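PDB 4OQJ: PKS from Streptomyces albus, which probably catalyses decarboxylative condensation of carrier-protein-bound acyl chains, as a thiolase-fold ketosynthase of the polyketide synthase that builds oxazolomycin. Local coordinates for residues A[63-68]-A[226-231]; A[145-150]-A[222-227]. All blocks are in the same frame, centred on the assembly; numbering follows the deposited sequence.

Interaction 1: A[63-68]-A[226-231]; sequences AGVAEP and QGEGYL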
ATOM      1  N   ALA A  63       3.536  37.501  -3.753  1.00 49.14           N
ATOM      2  CA  ALA A  63       3.362  36.117  -4.163  1.00 48.71           C
ATOM      3  C   ALA A  63       2.767  36.003  -5.567  1.00 51.40           C
ATOM      4  O   ALA A  63       2.412  34.908  -6.010  1.00 53.53           O
ATOM      5  CB  ALA A  63       2.480  35.387  -3.163  1.00 50.88           C
ATOM      6  N   GLY A  64       2.642  37.134  -6.254  1.00 51.75           N
ATOM      7  CA  GLY A  64       2.150  37.148  -7.620  1.00 50.30           C
ATOM      8  C   GLY A  64       0.657  36.906  -7.777  1.00 51.28           C
ATOM      9  O   GLY A  64       0.203  36.468  -8.836  1.00 55.35           O
ATOM     10  N   VAL A  65      -0.119  37.189  -6.737  1.00 47.09           N
ATOM     11  CA  VAL A  65      -1.568  37.075  -6.840  1.00 42.43           C
ATOM     12  C   VAL A  65      -2.087  38.225  -7.684  1.00 51.43           C
ATOM     13  O   VAL A  65      -1.783  39.389  -7.419  1.00 54.68           O
ATOM     14  CB  VAL A  65      -2.255  37.076  -5.456  1.00 36.13           C
ATOM     15  CG1 VAL A  65      -3.773  37.087  -5.598  1.00 34.51           C
ATOM     16  CG2 VAL A  65      -1.809  35.866  -4.640  1.00 33.56           C
ATOM     17  N   ALA A  66      -2.870  37.887  -8.704  1.00 54.85           N
ATOM     18  CA  ALA A  66      -3.400  38.877  -9.640  1.00 56.10           C
ATOM     19  C   ALA A  66      -4.356  39.861  -8.962  1.00 51.00           C
ATOM     20  O   ALA A  66      -5.047  39.522  -8.005  1.00 53.01           O
ATOM     21  CB  ALA A  66      -4.096  38.175 -10.801  1.00 61.06           C
ATOM     22  N   GLU A  67      -4.398  41.082  -9.481  1.00 50.58           N
ATOM     23  CA  GLU A  67      -5.155  42.159  -8.858  1.00 55.18           C
ATOM     24  C   GLU A  67      -6.685  41.983  -8.881  1.00 56.92           C
ATOM     25  O   GLU A  67      -7.358  42.366  -7.922  1.00 55.66           O
ATOM     26  CB  GLU A  67      -4.793  43.481  -9.525  1.00 59.32           C
ATOM     27  CG  GLU A  67      -5.084  44.690  -8.660  1.00 61.40           C
ATOM     28  CD  GLU A  67      -4.226  44.739  -7.407  1.00 56.54           C
ATOM     29  OE1 GLU A  67      -3.084  44.216  -7.429  1.00 54.16           O
ATOM     30  OE2 GLU A  67      -4.705  45.301  -6.398  1.00 54.69           O
ATOM     31  N   PRO A  68      -7.245  41.430  -9.976  1.00 60.16           N
ATOM     32  CA  PRO A  68      -8.690  41.154  -9.966  1.00 61.62           C
ATOM     33  C   PRO A  68      -9.069  40.168  -8.863  1.00 60.00           C
ATOM     34  O   PRO A  68     -10.155  40.243  -8.287  1.00 55.73           O
ATOM     35  CB  PRO A  68      -8.950  40.537 -11.347  1.00 61.31           C
ATOM     36  CG  PRO A  68      -7.777  40.899 -12.181  1.00 62.52           C
ATOM     37  CD  PRO A  68      -6.618  41.024 -11.246  1.00 61.87           C
ATOM     38  N   GLN A 226       1.659  27.562  -1.533  1.00 28.35           N
ATOM     39  CA  GLN A 226       1.184  27.991  -0.221  1.00 32.99           C
ATOM     40  C   GLN A 226       1.685  29.420  -0.044  1.00 35.80           C
ATOM     41  O   GLN A 226       2.680  29.816  -0.662  1.00 36.67           O
ATOM     42  CB  GLN A 226       1.666  27.065   0.917  1.00 30.27           C
ATOM     43  CG  GLN A 226       3.169  26.970   1.085  1.00 26.19           C
ATOM     44  CD  GLN A 226       3.598  26.322   2.408  1.00 23.42           C
ATOM     45  OE1 GLN A 226       2.774  25.887   3.215  1.00 18.44           O
ATOM     46  NE2 GLN A 226       4.899  26.273   2.632  1.00 24.17           N
ATOM     47  N   GLY A 227       0.985  30.197   0.770  1.00 33.97           N
ATOM     48  CA  GLY A 227       1.333  31.593   0.969  1.00 31.20           C
ATOM     49  C   GLY A 227       0.396  32.505   0.206  1.00 31.99           C
ATOM     50  O   GLY A 227       0.454  33.724   0.341  1.00 34.30           O
ATOM     51  N   GLU A 228      -0.459  31.899  -0.611  1.00 32.26           N
ATOM     52  CA  GLU A 228      -1.523  32.611  -1.300  1.00 35.82           C
ATOM     53  C   GLU A 228      -2.851  32.296  -0.624  1.00 33.39           C
ATOM     54  O   GLU A 228      -2.969  31.315   0.121  1.00 30.00           O
ATOM     55  CB  GLU A 228      -1.576  32.217  -2.778  1.00 38.47           C
ATOM     56  CG  GLU A 228      -0.283  32.447  -3.532  1.00 48.80           C
ATOM     57  CD  GLU A 228      -0.386  32.048  -4.990  1.00 58.39           C
ATOM     58  OE1 GLU A 228      -1.498  31.692  -5.433  1.00 58.22           O
ATOM     59  OE2 GLU A 228       0.646  32.090  -5.694  1.00 66.76           O
ATOM     60  N   GLY A 229      -3.856  33.118  -0.893  1.00 31.01           N
ATOM     61  CA  GLY A 229      -5.191  32.850  -0.395  1.00 31.58           C
ATOM     62  C   GLY A 229      -5.891  31.892  -1.334  1.00 31.05           C
ATOM     63  O   GLY A 229      -5.235  31.215  -2.115  1.00 30.68           O
ATOM     64  N   TYR A 230      -7.220  31.858  -1.283  1.00 31.27           N
ATOM     65  CA  TYR A 230      -7.996  31.022  -2.190  1.00 32.58           C
ATOM     66  C   TYR A 230      -9.346  31.653  -2.455  1.00 37.35           C
ATOM     67  O   TYR A 230      -9.856  32.436  -1.646  1.00 36.43           O
ATOM     68  CB  TYR A 230      -8.182  29.621  -1.620  1.00 30.79           C
ATOM     69  CG  TYR A 230      -8.930  29.587  -0.304  1.00 27.51           C
ATOM     70  CD1 TYR A 230      -8.270  29.784   0.885  1.00 25.25           C
ATOM     71  CD2 TYR A 230     -10.297  29.341  -0.256  1.00 26.44           C
ATOM     72  CE1 TYR A 230      -8.933  29.749   2.078  1.00 23.43           C
ATOM     73  CE2 TYR A 230     -10.969  29.302   0.944  1.00 23.73           C
ATOM     74  CZ  TYR A 230     -10.280  29.505   2.107  1.00 23.05           C
ATOM     75  OH  TYR A 230     -10.920  29.481   3.321  1.00 26.55           O
ATOM     76  N   LEU A 231      -9.916  31.318  -3.605  1.00 39.59           N
ATOM     77  CA  LEU A 231     -11.226  31.821  -3.973  1.00 42.78           C
ATOM     78  C   LEU A 231     -12.272  30.869  -3.415  1.00 43.12           C
ATOM     79  O   LEU A 231     -12.124  29.642  -3.497  1.00 42.62           O
ATOM     80  CB  LEU A 231     -11.345  31.956  -5.487  1.00 46.26           C
ATOM     81  CG  LEU A 231     -12.442  32.875  -6.010  1.00 59.80           C
ATOM     82  CD1 LEU A 231     -12.194  34.317  -5.608  1.00 64.93           C
ATOM     83  CD2 LEU A 231     -12.525  32.754  -7.519  1.00 66.70           C
TER
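The nearest CA atoms, of A63 and E228, are 6.7 Å apart, where the Schellman motif that ends helix 57-62 faces the loop leading into strand 230-231 of the ketosynthase domain. G64, with positive phi (74°), is the C' residue of that motif: V65 N bonds back to L60 O and G64 N to R61 O. The turn leaves A63 and V65 both directing their CB atoms at the loop of E228, which carries the contact. Its aliphatic part makes the carbon packing: V65 CG2 lies 3.9 Å from E228 CG, and A63 CB packs 4.1 Å from that same carbon. E228 keeps CG anti to its carbonyl carbon (chi1 -57°) and runs on extended; its CB, CG and CD pass alongside V65 CG2, the two side chains sliding by each other in opposite directions. Y75 of strand 75-79 also touches both V65 and E228, and L70 of helix 67-71 adds to the packing on V65. One residue before E228, G227 O lies 4.4 Å from A63 CB. The extended chain finally sets the carboxylate beside a backbone carbonyl, with E228 OE2 3.3 Å from A63 O, two acceptors in proximity without a hydrogen bond.

Interaction 2: A[145-150]-A[222-227]; sequences LHNLGE and IQADQG
H146 and N147 of helix 142-147 reach from adjacent positions toward A224 and D225 in the loop that follows strand 214-221, within the ketosynthase domain. Backbones stay well apart, the nearest CA atoms, of H146 and A224, being 7.5 Å from each other, and the side chains make the contact. In both helix residues CB points toward the loop, and with CG anti to the carbonyl carbon (chi1 near -60° in both) the ring and the amide lie on that side. D225 differs: its CG sits between the backbone N and the carbonyl carbon (chi1 60°), and although its CB does not point at the helix, the carboxylate comes closer. D225 OD2 arrives at the edge of the H146 ring, in its plane, 3.6 Å from H146 CE1. H146 ND1 is farther from D225 OD2, at 4.1 Å, too long for a hydrogen bond. The ring and carboxylate planes are 61° apart. Beside this pair, N147 OD1 rests 3.5 Å from the A224 methyl carbon CB, while N147 ND2 is hydrogen-bonded to A706 O near the C-terminal end of the model. A type I turn from Q223 to Q226, closed by Q226 N to Q223 O at 3.2 Å, shapes the loop. T142, at the start of helix 142-147, accepts A224 N through OG1. The contact thus ties the loop after strand 214-221 to helix 142-147, with R160 on helix 157-167 of the second subunit packed against H146.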
ATOM      1  N   LEU A 145       4.160  20.211 -11.446  1.00 21.78           N
ATOM      2  CA  LEU A 145       3.238  20.833 -12.387  1.00 26.34           C
ATOM      3  C   LEU A 145       3.515  22.326 -12.576  1.00 27.64           C
ATOM      4  O   LEU A 145       3.465  22.820 -13.697  1.00 32.47           O
ATOM      5  CB  LEU A 145       1.793  20.619 -11.917  1.00 28.31           C
ATOM      6  CG  LEU A 145       1.293  19.173 -11.940  1.00 25.43           C
ATOM      7  CD1 LEU A 145      -0.090  19.038 -11.270  1.00 22.11           C
ATOM      8  CD2 LEU A 145       1.246  18.680 -13.370  1.00 27.27           C
ATOM      9  N   HIS A 146       3.787  23.046 -11.487  1.00 24.42           N
ATOM     10  CA  HIS A 146       4.019  24.497 -11.562  1.00 28.34           C
ATOM     11  C   HIS A 146       5.493  24.830 -11.788  1.00 32.57           C
ATOM     12  O   HIS A 146       5.872  25.302 -12.856  1.00 37.29           O
ATOM     13  CB  HIS A 146       3.554  25.202 -10.288  1.00 32.17           C
ATOM     14  CG  HIS A 146       2.092  25.046  -9.988  1.00 46.18           C
ATOM     15  ND1 HIS A 146       1.482  25.693  -8.935  1.00 52.95           N
ATOM     16  CD2 HIS A 146       1.122  24.317 -10.592  1.00 51.52           C
ATOM     17  CE1 HIS A 146       0.202  25.373  -8.902  1.00 53.77           C
ATOM     18  NE2 HIS A 146      -0.043  24.540  -9.896  1.00 51.41           N
ATOM     19  N   ASN A 147       6.319  24.577 -10.777  1.00 28.58           N
ATOM     20  CA  ASN A 147       7.720  24.994 -10.798  1.00 29.06           C
ATOM     21  C   ASN A 147       8.570  24.318 -11.874  1.00 30.68           C
ATOM     22  O   ASN A 147       9.469  24.939 -12.435  1.00 32.24           O
ATOM     23  CB  ASN A 147       8.351  24.738  -9.430  1.00 28.48           C
ATOM     24  CG  ASN A 147       7.684  25.533  -8.333  1.00 29.00           C
ATOM     25  OD1 ASN A 147       6.540  25.268  -7.974  1.00 28.43           O
ATOM     26  ND2 ASN A 147       8.398  26.511  -7.790  1.00 31.09           N
ATOM     27  N   LEU A 148       8.285  23.049 -12.153  1.00 29.79           N
ATOM     28  CA  LEU A 148       9.073  22.263 -13.099  1.00 26.50           C
ATOM     29  C   LEU A 148       8.309  21.960 -14.381  1.00 30.33           C
ATOM     30  O   LEU A 148       8.823  21.267 -15.270  1.00 31.17           O
ATOM     31  CB  LEU A 148       9.514  20.944 -12.457  1.00 21.92           C
ATOM     32  CG  LEU A 148      10.346  21.044 -11.187  1.00 21.15           C
ATOM     33  CD1 LEU A 148      10.706  19.646 -10.706  1.00 19.26           C
ATOM     34  CD2 LEU A 148      11.598  21.858 -11.440  1.00 24.12           C
ATOM     35  N   GLY A 149       7.085  22.471 -14.467  1.00 35.43           N
ATOM     36  CA  GLY A 149       6.218  22.213 -15.601  1.00 42.23           C
ATOM     37  C   GLY A 149       6.882  22.482 -16.939  1.00 44.34           C
ATOM     38  O   GLY A 149       7.101  21.558 -17.721  1.00 46.15           O
ATOM     39  N   GLU A 150       7.192  23.745 -17.207  1.00 48.87           N
ATOM     40  CA  GLU A 150       7.779  24.133 -18.487  1.00 51.68           C
ATOM     41  C   GLU A 150       9.101  23.407 -18.687  1.00 56.36           C
ATOM     42  O   GLU A 150       9.416  22.951 -19.787  1.00 60.92           O
ATOM     43  CB  GLU A 150       7.983  25.650 -18.550  1.00 46.26           C
ATOM     44  N   ILE A 222       2.121  19.352   0.773  1.00 13.43           N
ATOM     45  CA  ILE A 222       2.620  20.726   0.688  1.00 17.06           C
ATOM     46  C   ILE A 222       2.317  21.286  -0.675  1.00 18.25           C
ATOM     47  O   ILE A 222       2.799  20.768  -1.687  1.00 18.76           O
ATOM     48  CB  ILE A 222       4.131  20.822   0.924  1.00 20.39           C
ATOM     49  CG1 ILE A 222       4.511  20.187   2.255  1.00 24.15           C
ATOM     50  CG2 ILE A 222       4.553  22.289   0.914  1.00 21.61           C
ATOM     51  CD1 ILE A 222       5.987  19.990   2.424  1.00 31.92           C
ATOM     52  N   GLN A 223       1.509  22.337  -0.706  1.00 19.49           N
ATOM     53  CA  GLN A 223       1.206  23.023  -1.955  1.00 22.32           C
ATOM     54  C   GLN A 223       2.381  23.886  -2.363  1.00 22.55           C
ATOM     55  O   GLN A 223       2.930  24.626  -1.542  1.00 23.70           O
ATOM     56  CB  GLN A 223      -0.031  23.889  -1.809  1.00 28.06           C
ATOM     57  CG  GLN A 223      -1.256  23.163  -1.343  1.00 34.95           C
ATOM     58  CD  GLN A 223      -2.353  24.133  -0.977  1.00 52.79           C
ATOM     59  OE1 GLN A 223      -2.144  25.059  -0.189  1.00 57.37           O
ATOM     60  NE2 GLN A 223      -3.522  23.951  -1.574  1.00 61.09           N
ATOM     61  N   ALA A 224       2.777  23.804  -3.626  1.00 25.94           N
ATOM     62  CA  ALA A 224       3.907  24.599  -4.084  1.00 26.52           C
ATOM     63  C   ALA A 224       3.569  26.085  -4.031  1.00 28.47           C
ATOM     64  O   ALA A 224       4.471  26.910  -3.998  1.00 29.07           O
ATOM     65  CB  ALA A 224       4.322  24.195  -5.494  1.00 21.84           C
ATOM     66  N   ASP A 225       2.282  26.430  -4.024  1.00 25.91           N
ATOM     67  CA  ASP A 225       1.888  27.839  -3.956  1.00 29.51           C
ATOM     68  C   ASP A 225       1.241  28.211  -2.614  1.00 30.29           C
ATOM     69  O   ASP A 225       0.380  29.100  -2.551  1.00 32.40           O
ATOM     70  CB  ASP A 225       0.945  28.201  -5.118  1.00 41.28           C
ATOM     71  CG  ASP A 225      -0.338  27.381  -5.126  1.00 69.49           C
ATOM     72  OD1 ASP A 225      -0.638  26.701  -4.118  1.00 75.89           O
ATOM     73  OD2 ASP A 225      -1.051  27.417  -6.153  1.00 85.64           O
ATOM     74  N   GLN A 226       1.659  27.562  -1.533  1.00 28.35           N
ATOM     75  CA  GLN A 226       1.184  27.991  -0.221  1.00 32.99           C
ATOM     76  C   GLN A 226       1.685  29.420  -0.044  1.00 35.80           C
ATOM     77  O   GLN A 226       2.680  29.816  -0.662  1.00 36.67           O
ATOM     78  CB  GLN A 226       1.666  27.065   0.917  1.00 30.27           C
ATOM     79  CG  GLN A 226       3.169  26.970   1.085  1.00 26.19           C
ATOM     80  CD  GLN A 226       3.598  26.322   2.408  1.00 23.42           C
ATOM     81  OE1 GLN A 226       2.774  25.887   3.215  1.00 18.44           O
ATOM     82  NE2 GLN A 226       4.899  26.273   2.632  1.00 24.17           N
ATOM     83  N   GLY A 227       0.985  30.197   0.770  1.00 33.97           N
ATOM     84  CA  GLY A 227       1.333  31.593   0.969  1.00 31.20           C
ATOM     85  C   GLY A 227       0.396  32.505   0.206  1.00 31.99           C
ATOM     86  O   GLY A 227       0.454  33.724   0.341  1.00 34.30           O
TER

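Overall arrangement
Interactions 1 and 2 share Q226 and G227; their centres are about 13 Å apart, and both engage the connection between strand 214-221 of the large mixed sheet and strand 230-231 of the small antiparallel one. Both are partly buried, bury nearly equal area (131 and 132 Å²) and have no hydrogen bond between their segments. Interaction 2 meets the earlier part of the connection with helix 142-147, through polar groups and one methyl, and reaches the second subunit through H146. Interaction 1 meets the later part with a helix-terminating turn, mainly through aliphatic carbons, and neither segment touches the second subunit. Q226, between them, bonds to L82 N through OE1.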